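Local coordinates for protein acetolactate synthase isozyme 1 large subunit (Escherichia coli, PDB 6LPI) that binds thiamine diphosphate, flavin-adenine dinucleotide and a magnesium ion as the large subunit of an enzyme of the thiamine-diphosphate family, at residues A206-A211 with A276-V281; N300-H305 with Q318-I323; E453-S458 with A505-E510. One frame throughout, in Å; residues are numbered along the deposited sequence.

Overall arrangement
Contacts 1 and 2 belong to the same central-domain sheet, whereas contact 3 lies in the C-terminal thiamine-diphosphate-binding domain, its centre about 51 Å from that of contact 1 and on the opposite side of the chain's centre. In contact 1 helix 198-210 packs by apolar side chains against strand 278-282. That strand is paired with strand 302-307, probably through Leu279 N to Lys302 O and Val281 N to Ile304 O, and contact 2 then adds strand 321-324 by backbone hydrogen bonds. Contact 3 joins a helix to the loop that follows another helix, using an aromatic ring and a hydroxyl. All three are partly buried; contact 2 has four exposed residues among eleven touching, contact 1 none.

Contact 1. Residues A206-A211 with A276-V281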
loop_
_atom_site.group_PDB
_atom_site.type_symbol
_atom_site.label_atom_id
_atom_site.label_comp_id
_atom_site.label_asym_id
_atom_site.label_seq_id
_atom_site.Cartn_x
_atom_site.Cartn_y
_atom_site.Cartn_z
ATOM N N ALA B 206 -7.659 -24.710 18.037
ATOM C CA ALA B 206 -8.369 -24.924 19.295
ATOM C C ALA B 206 -9.097 -23.651 19.739
ATOM O O ALA B 206 -10.269 -23.691 20.147
ATOM C CB ALA B 206 -7.389 -25.398 20.361
ATOM N N MET B 207 -8.427 -22.509 19.654
ATOM C CA MET B 207 -9.062 -21.284 20.105
ATOM C C MET B 207 -10.276 -20.935 19.239
ATOM O O MET B 207 -11.317 -20.509 19.758
ATOM C CB MET B 207 -8.022 -20.173 20.082
ATOM C CG MET B 207 -7.021 -20.314 21.216
ATOM S SD MET B 207 -5.993 -18.864 21.392
ATOM C CE MET B 207 -7.164 -17.757 22.158
ATOM N N ILE B 208 -10.187 -21.168 17.924
ATOM C CA ILE B 208 -11.305 -20.878 17.030
ATOM C C ILE B 208 -12.445 -21.851 17.288
ATOM O O ILE B 208 -13.624 -21.473 17.311
ATOM C CB ILE B 208 -10.850 -20.934 15.560
ATOM C CG1 ILE B 208 -10.017 -19.708 15.184
ATOM C CG2 ILE B 208 -12.040 -21.093 14.616
ATOM C CD1 ILE B 208 -9.157 -19.924 13.962
ATOM N N ASN B 209 -12.112 -23.110 17.523
ATOM C CA ASN B 209 -13.165 -24.081 17.728
ATOM C C ASN B 209 -13.877 -23.860 19.056
ATOM O O ASN B 209 -15.081 -24.112 19.161
ATOM C CB ASN B 209 -12.558 -25.487 17.643
ATOM C CG ASN B 209 -12.205 -25.886 16.217
ATOM O OD1 ASN B 209 -12.603 -25.223 15.255
ATOM N ND2 ASN B 209 -11.418 -26.940 16.077
ATOM N N ALA B 210 -13.190 -23.295 20.041
ATOM C CA ALA B 210 -13.762 -23.117 21.366
ATOM C C ALA B 210 -14.331 -21.729 21.606
ATOM O O ALA B 210 -14.831 -21.469 22.700
ATOM C CB ALA B 210 -12.706 -23.424 22.430
ATOM N N ALA B 211 -14.305 -20.849 20.613
ATOM C CA ALA B 211 -14.691 -19.461 20.822
ATOM C C ALA B 211 -16.203 -19.292 20.700
ATOM O O ALA B 211 -16.831 -19.881 19.814
ATOM C CB ALA B 211 -13.975 -18.565 19.822
ATOM N N ALA B 276 -16.916 -9.419 20.431
ATOM C CA ALA B 276 -16.098 -10.586 20.123
ATOM C C ALA B 276 -15.275 -11.057 21.325
ATOM O O ALA B 276 -14.751 -10.246 22.097
ATOM C CB ALA B 276 -15.161 -10.274 18.964
ATOM N N ASP B 277 -15.181 -12.386 21.492
ATOM C CA ASP B 277 -14.269 -12.987 22.462
ATOM C C ASP B 277 -12.990 -13.534 21.837
ATOM O O ASP B 277 -12.074 -13.902 22.574
ATOM C CB ASP B 277 -14.972 -14.098 23.270
ATOM C CG ASP B 277 -15.347 -15.335 22.431
ATOM O OD1 ASP B 277 -15.223 -15.308 21.191
ATOM O OD2 ASP B 277 -15.773 -16.352 23.041
ATOM N N LEU B 278 -12.900 -13.587 20.512
ATOM C CA LEU B 278 -11.661 -13.932 19.825
ATOM C C LEU B 278 -11.685 -13.333 18.430
ATOM O O LEU B 278 -12.686 -13.473 17.723
ATOM C CB LEU B 278 -11.493 -15.447 19.705
ATOM C CG LEU B 278 -10.409 -15.898 18.735
ATOM C CD1 LEU B 278 -9.061 -15.967 19.458
ATOM C CD2 LEU B 278 -10.812 -17.229 18.134
ATOM N N LEU B 279 -10.627 -12.641 18.037
ATOM C CA LEU B 279 -10.544 -12.155 16.668
ATOM C C LEU B 279 -9.338 -12.779 15.984
ATOM O O LEU B 279 -8.260 -12.898 16.581
ATOM C CB LEU B 279 -10.579 -10.626 16.520
ATOM C CG LEU B 279 -9.931 -9.490 17.241
ATOM C CD1 LEU B 279 -8.583 -9.340 16.685
ATOM C CD2 LEU B 279 -10.732 -8.256 16.944
ATOM N N ILE B 280 -9.578 -13.259 14.769
ATOM C CA ILE B 280 -8.590 -13.884 13.898
ATOM C C ILE B 280 -8.129 -12.845 12.893
ATOM O O ILE B 280 -8.885 -12.448 12.003
ATOM C CB ILE B 280 -9.172 -15.100 13.169
ATOM C CG1 ILE B 280 -9.974 -15.999 14.122
ATOM C CG2 ILE B 280 -8.096 -15.799 12.378
ATOM C CD1 ILE B 280 -11.451 -15.877 13.964
ATOM N N VAL B 281 -6.920 -12.347 13.058
ATOM C CA VAL B 281 -6.436 -11.229 12.266
ATOM C C VAL B 281 -5.483 -11.785 11.213
ATOM O O VAL B 281 -4.392 -12.272 11.537
ATOM C CB VAL B 281 -5.746 -10.188 13.150
ATOM C CG1 VAL B 281 -5.485 -8.913 12.359
ATOM C CG2 VAL B 281 -6.577 -9.943 14.365
#
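Leu278 is the residue most involved, meeting Met207, Ile208 and Ala211 at the C-terminal part of helix 198-210 and just beyond. Its CG is anti to the backbone N (chi1 167°), which carries both methyls out to the helix. Leu278 CD2 lies 3.8 Å from Ala211 CB, and the same methyl is 3.9 Å from Ile208 CG1. Beside it, Ile208 CG1 also meets Ile280 CG1 at 3.9 Å, with the two chains crossing at about a right angle. Ile208, Leu278 and Ile280 are all buried and form the tight part. The axes of helix 206-210 and strand 278-281 approach to 9.4 Å and run at 134°, the helix covering one face of the parallel sheet.

Packing is thinner toward the partly exposed side. There Met207 is bent at chi3; of its side chain, CE makes the contact, at 3.8 Å from Leu278 CD1, and also rests on Lys302 of the next strand. At the other margin Asp277 OD1 comes within 3.7 Å of Ala211 CB. The chemistry implies that helix and strand meet by hydrocarbon packing, while the Asp277 carboxylate instead bonds to the backbone N of Lys212 and Arg213, just after the helix.

Contact 2. Residues N300-H305 with Q318-I323; sequences NAKIIH and QPHVAI
Lys302 crosses the His320 imidazole at about a right angle, laying CD over one ring face. Lys302 CD is 3.9 Å from the ring centroid and 26° off the normal, which satisfies a CH-pi contact. At the edge of the same ring, in its plane, lies Ile303 O. That oxygen accepts two backbone bonds, from His320 N at 2.7 Å and from Val321 N at 3.2 Å, both in the carbonyl plane.

Further along, Ile304 and Val321 lie side by side and point the same way from the sheet. The Ile304 CG2 branch, anti to its own N, stands 3.7 Å from Val321 CB. On the other face His305 turns its ring away from strand 321-324 and leaves CB to meet Pro319 CB at 3.8 Å; its NE2 is hydrogen-bonded to Ala284 O, and the side chain is about 6 Å from the bound flavin-adenine dinucleotide. The backbone ladder continues with His305 N to Val321 O and Ile323 N to His305 O, each 3.0 Å. Segment axes only 9° apart confirm a parallel pair, in which 321-324 is the outermost strand of a six-stranded sheet ordered 3-2-1-4-5-6, the order of a Rossmann fold.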
loop_
_atom_site.group_PDB
_atom_site.type_symbol
_atom_site.label_atom_id
_atom_site.label_comp_id
_atom_site.label_asym_id
_atom_site.label_seq_id
_atom_site.Cartn_x
_atom_site.Cartn_y
_atom_site.Cartn_z
ATOM N N ASN B 300 -12.234 -7.722 25.493
ATOM C CA ASN B 300 -12.484 -9.080 25.950
ATOM C C ASN B 300 -12.165 -10.130 24.903
ATOM O O ASN B 300 -12.630 -11.270 25.016
ATOM C CB ASN B 300 -13.930 -9.220 26.405
ATOM C CG ASN B 300 -14.148 -8.568 27.716
ATOM O OD1 ASN B 300 -13.203 -8.440 28.500
ATOM N ND2 ASN B 300 -15.376 -8.122 27.975
ATOM N N ALA B 301 -11.313 -9.821 23.939
ATOM C CA ALA B 301 -11.048 -10.730 22.840
ATOM C C ALA B 301 -9.611 -11.203 22.921
ATOM O O ALA B 301 -8.683 -10.392 23.073
ATOM C CB ALA B 301 -11.293 -10.059 21.479
ATOM N N LYS B 302 -9.444 -12.515 22.896
ATOM C CA LYS B 302 -8.139 -13.080 22.641
ATOM C C LYS B 302 -7.857 -12.905 21.159
ATOM O O LYS B 302 -8.778 -12.799 20.346
ATOM C CB LYS B 302 -8.080 -14.544 23.061
ATOM C CG LYS B 302 -8.369 -14.746 24.527
ATOM C CD LYS B 302 -7.455 -15.751 25.156
ATOM C CE LYS B 302 -7.493 -15.607 26.661
ATOM N NZ LYS B 302 -7.172 -14.196 27.016
ATOM N N ILE B 303 -6.585 -12.823 20.806
ATOM C CA ILE B 303 -6.223 -12.465 19.447
ATOM C C ILE B 303 -5.305 -13.518 18.857
ATOM O O ILE B 303 -4.324 -13.941 19.490
ATOM C CB ILE B 303 -5.580 -11.066 19.385
ATOM C CG1 ILE B 303 -6.632 -10.007 19.756
ATOM C CG2 ILE B 303 -4.929 -10.830 18.020
ATOM C CD1 ILE B 303 -6.118 -8.595 19.816
ATOM N N ILE B 304 -5.616 -13.912 17.628
ATOM C CA ILE B 304 -4.683 -14.625 16.775
ATOM C C ILE B 304 -4.301 -13.673 15.649
ATOM O O ILE B 304 -5.155 -12.977 15.081
ATOM C CB ILE B 304 -5.292 -15.925 16.219
ATOM C CG1 ILE B 304 -6.163 -16.603 17.269
ATOM C CG2 ILE B 304 -4.202 -16.863 15.749
ATOM C CD1 ILE B 304 -6.955 -17.775 16.716
ATOM N N HIS B 305 -3.015 -13.634 15.336
ATOM C CA HIS B 305 -2.499 -12.666 14.390
ATOM C C HIS B 305 -1.500 -13.392 13.497
ATOM O O HIS B 305 -0.467 -13.865 13.988
ATOM C CB HIS B 305 -1.857 -11.491 15.151
ATOM C CG HIS B 305 -1.515 -10.312 14.289
ATOM N ND1 HIS B 305 -0.663 -9.311 14.703
ATOM C CD2 HIS B 305 -1.921 -9.965 13.046
ATOM C CE1 HIS B 305 -0.546 -8.406 13.750
ATOM N NE2 HIS B 305 -1.306 -8.775 12.737
ATOM N N GLN B 318 -1.080 -7.090 21.491
ATOM C CA GLN B 318 -0.292 -8.287 21.725
ATOM C C GLN B 318 -1.160 -9.505 21.445
ATOM O O GLN B 318 -2.274 -9.588 21.972
ATOM C CB GLN B 318 0.238 -8.315 23.149
ATOM C CG GLN B 318 1.072 -7.082 23.483
ATOM C CD GLN B 318 2.506 -7.179 23.038
ATOM O OE1 GLN B 318 3.172 -6.159 22.815
ATOM N NE2 GLN B 318 3.010 -8.412 22.936
ATOM N N PRO B 319 -0.751 -10.409 20.571
ATOM C CA PRO B 319 -1.604 -11.546 20.243
ATOM C C PRO B 319 -1.363 -12.689 21.219
ATOM O O PRO B 319 -0.332 -12.775 21.894
ATOM C CB PRO B 319 -1.147 -11.930 18.826
ATOM C CG PRO B 319 0.284 -11.575 18.785
ATOM C CD PRO B 319 0.480 -10.396 19.757
ATOM N N HIS B 320 -2.353 -13.570 21.296
ATOM C CA HIS B 320 -2.185 -14.765 22.094
ATOM C C HIS B 320 -1.579 -15.894 21.285
ATOM O O HIS B 320 -0.892 -16.757 21.838
ATOM C CB HIS B 320 -3.530 -15.156 22.690
ATOM C CG HIS B 320 -4.054 -14.147 23.660
ATOM N ND1 HIS B 320 -4.510 -12.908 23.266
ATOM C CD2 HIS B 320 -4.205 -14.195 25.003
ATOM C CE1 HIS B 320 -4.921 -12.236 24.327
ATOM N NE2 HIS B 320 -4.748 -12.994 25.393
ATOM N N VAL B 321 -1.792 -15.886 19.979
ATOM C CA VAL B 321 -1.082 -16.759 19.061
ATOM C C VAL B 321 -0.620 -15.878 17.911
ATOM O O VAL B 321 -1.435 -15.193 17.285
ATOM C CB VAL B 321 -1.963 -17.912 18.560
ATOM C CG1 VAL B 321 -1.312 -18.624 17.370
ATOM C CG2 VAL B 321 -2.241 -18.862 19.685
ATOM N N ALA B 322 0.684 -15.881 17.655
ATOM C CA ALA B 322 1.302 -15.069 16.620
ATOM C C ALA B 322 2.047 -15.999 15.677
ATOM O O ALA B 322 2.916 -16.766 16.109
ATOM C CB ALA B 322 2.253 -14.038 17.223
ATOM N N ILE B 323 1.711 -15.927 14.399
ATOM C CA ILE B 323 2.376 -16.690 13.356
ATOM C C ILE B 323 2.981 -15.692 12.395
ATOM O O ILE B 323 2.275 -14.805 11.902
ATOM C CB ILE B 323 1.384 -17.572 12.585
ATOM C CG1 ILE B 323 0.734 -18.581 13.513
ATOM C CG2 ILE B 323 2.068 -18.255 11.389
ATOM C CD1 ILE B 323 1.388 -19.830 13.486
#

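Contact 3. Residues E453-S458 with A505-E510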
loop_
_atom_site.group_PDB
_atom_site.type_symbol
_atom_site.label_atom_id
_atom_site.label_comp_id
_atom_site.label_asym_id
_atom_site.label_seq_id
_atom_site.Cartn_x
_atom_site.Cartn_y
_atom_site.Cartn_z
ATOM N N GLU B 453 -2.477 13.925 -16.085
ATOM C CA GLU B 453 -2.495 12.579 -16.624
ATOM C C GLU B 453 -3.739 12.319 -17.446
ATOM O O GLU B 453 -3.796 11.289 -18.132
ATOM C CB GLU B 453 -2.343 11.556 -15.507
ATOM C CG GLU B 453 -1.032 11.751 -14.693
ATOM C CD GLU B 453 0.217 11.828 -15.558
ATOM O OE1 GLU B 453 0.283 11.104 -16.569
ATOM O OE2 GLU B 453 1.114 12.647 -15.261
ATOM N N MET B 454 -4.714 13.238 -17.424
ATOM C CA MET B 454 -5.805 13.157 -18.388
ATOM C C MET B 454 -5.270 12.998 -19.797
ATOM O O MET B 454 -5.755 12.150 -20.557
ATOM C CB MET B 454 -6.698 14.391 -18.297
ATOM C CG MET B 454 -7.872 14.192 -17.374
ATOM S SD MET B 454 -9.017 15.584 -17.346
ATOM C CE MET B 454 -10.096 15.092 -16.004
ATOM N N ALA B 455 -4.230 13.765 -20.142
ATOM C CA ALA B 455 -3.609 13.618 -21.457
ATOM C C ALA B 455 -3.150 12.184 -21.673
ATOM O O ALA B 455 -3.472 11.556 -22.697
ATOM C CB ALA B 455 -2.438 14.591 -21.598
ATOM N N THR B 456 -2.441 11.637 -20.676
ATOM C CA THR B 456 -1.990 10.252 -20.724
ATOM C C THR B 456 -3.142 9.298 -20.995
ATOM O O THR B 456 -2.997 8.340 -21.765
ATOM C CB THR B 456 -1.275 9.895 -19.416
ATOM O OG1 THR B 456 -0.231 10.848 -19.168
ATOM C CG2 THR B 456 -0.693 8.507 -19.476
ATOM N N ALA B 457 -4.313 9.576 -20.420
ATOM C CA ALA B 457 -5.447 8.680 -20.632
ATOM C C ALA B 457 -5.928 8.729 -22.073
ATOM O O ALA B 457 -6.201 7.686 -22.684
ATOM C CB ALA B 457 -6.586 9.032 -19.678
ATOM N N SER B 458 -6.027 9.923 -22.644
ATOM C CA SER B 458 -6.653 9.990 -23.954
ATOM C C SER B 458 -5.711 9.501 -25.040
ATOM O O SER B 458 -6.141 8.800 -25.967
ATOM C CB SER B 458 -7.129 11.414 -24.233
ATOM O OG SER B 458 -6.032 12.276 -24.390
ATOM N N ALA B 505 -12.704 17.861 -21.780
ATOM C CA ALA B 505 -12.848 17.915 -23.237
ATOM C C ALA B 505 -11.575 18.409 -23.915
ATOM O O ALA B 505 -11.175 17.871 -24.950
ATOM C CB ALA B 505 -14.007 18.825 -23.623
ATOM N N GLY B 506 -10.938 19.446 -23.364
ATOM C CA GLY B 506 -9.672 19.921 -23.895
ATOM C C GLY B 506 -8.524 18.948 -23.720
ATOM O O GLY B 506 -7.525 19.046 -24.442
ATOM N N PHE B 507 -8.631 18.019 -22.774
ATOM C CA PHE B 507 -7.663 16.937 -22.719
ATOM C C PHE B 507 -8.013 15.810 -23.687
ATOM O O PHE B 507 -7.250 14.853 -23.812
ATOM C CB PHE B 507 -7.561 16.372 -21.296
ATOM C CG PHE B 507 -6.671 17.174 -20.372
ATOM C CD1 PHE B 507 -5.293 17.011 -20.383
ATOM C CD2 PHE B 507 -7.229 18.056 -19.451
ATOM C CE1 PHE B 507 -4.499 17.739 -19.527
ATOM C CE2 PHE B 507 -6.439 18.780 -18.594
ATOM C CZ PHE B 507 -5.076 18.623 -18.628
ATOM N N GLY B 508 -9.145 15.887 -24.372
ATOM C CA GLY B 508 -9.505 14.862 -25.322
ATOM C C GLY B 508 -10.431 13.777 -24.821
ATOM O O GLY B 508 -10.570 12.753 -25.504
ATOM N N LEU B 509 -11.055 13.954 -23.656
ATOM C CA LEU B 509 -12.003 12.991 -23.112
ATOM C C LEU B 509 -13.424 13.429 -23.428
ATOM O O LEU B 509 -13.719 14.626 -23.480
ATOM C CB LEU B 509 -11.908 12.840 -21.589
ATOM C CG LEU B 509 -10.612 12.892 -20.799
ATOM C CD1 LEU B 509 -10.939 12.800 -19.308
ATOM C CD2 LEU B 509 -9.648 11.827 -21.251
ATOM N N GLU B 510 -14.312 12.455 -23.615
ATOM C CA GLU B 510 -15.729 12.789 -23.606
ATOM C C GLU B 510 -16.162 13.164 -22.196
ATOM O O GLU B 510 -15.562 12.749 -21.201
ATOM C CB GLU B 510 -16.607 11.641 -24.103
ATOM C CG GLU B 510 -16.032 10.782 -25.189
ATOM C CD GLU B 510 -17.119 10.040 -25.933
ATOM O OE1 GLU B 510 -18.084 10.706 -26.368
ATOM O OE2 GLU B 510 -17.023 8.808 -26.066
#
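Phe507 directs its ring at Met454 because CG stands beside the backbone N, anti to the carbonyl carbon (chi1 -82°), while Met454 runs extended beyond CG and the two side chains cross at about a right angle. The ring-bearing residue sits where helix 500-506 ends in a Schellman motif: Gly508 has a positive phi and the turn makes two bonds back into the helix. The loop then enters strand 510-513, an outer strand of the parallel sheet of the C-terminal thiamine-diphosphate-binding domain, so the contact joins helix 453-459 to the approach to that strand.

Met454 CB lies over one face of the Phe507 ring, 3.8 Å from the centroid and 25° off the normal, which meets the criteria for a CH-pi contact. Met454 SD is placed obliquely at 4.5 Å from the Phe507 ring centroid, a Met-aromatic contact. Ala455 CB touches Phe507 CD1 at 3.9 Å. Leu509, two residues on from the phenylalanine, brings CD1 to 3.9 Å from Met454 CG, crossing that chain at about a right angle. Met454 also rests on Leu423 and Ala504, which carry this apolar packing on to helices 422-432 and 500-506.

The polar part is centred on Ser458, whose OG is placed between the backbone N and the carbonyl carbon (chi1 68°). From there Ser458 OG faces two carbonyl oxygens, Phe507 O of the loop at 2.9 Å and Ala455 O of its own helix at 3.2 Å, and its single hydroxyl proton has both within reach. Beside this hydroxyl the apolar packing resumes at once, with Leu509 CD2 sitting 3.9 Å from Ser458 CB.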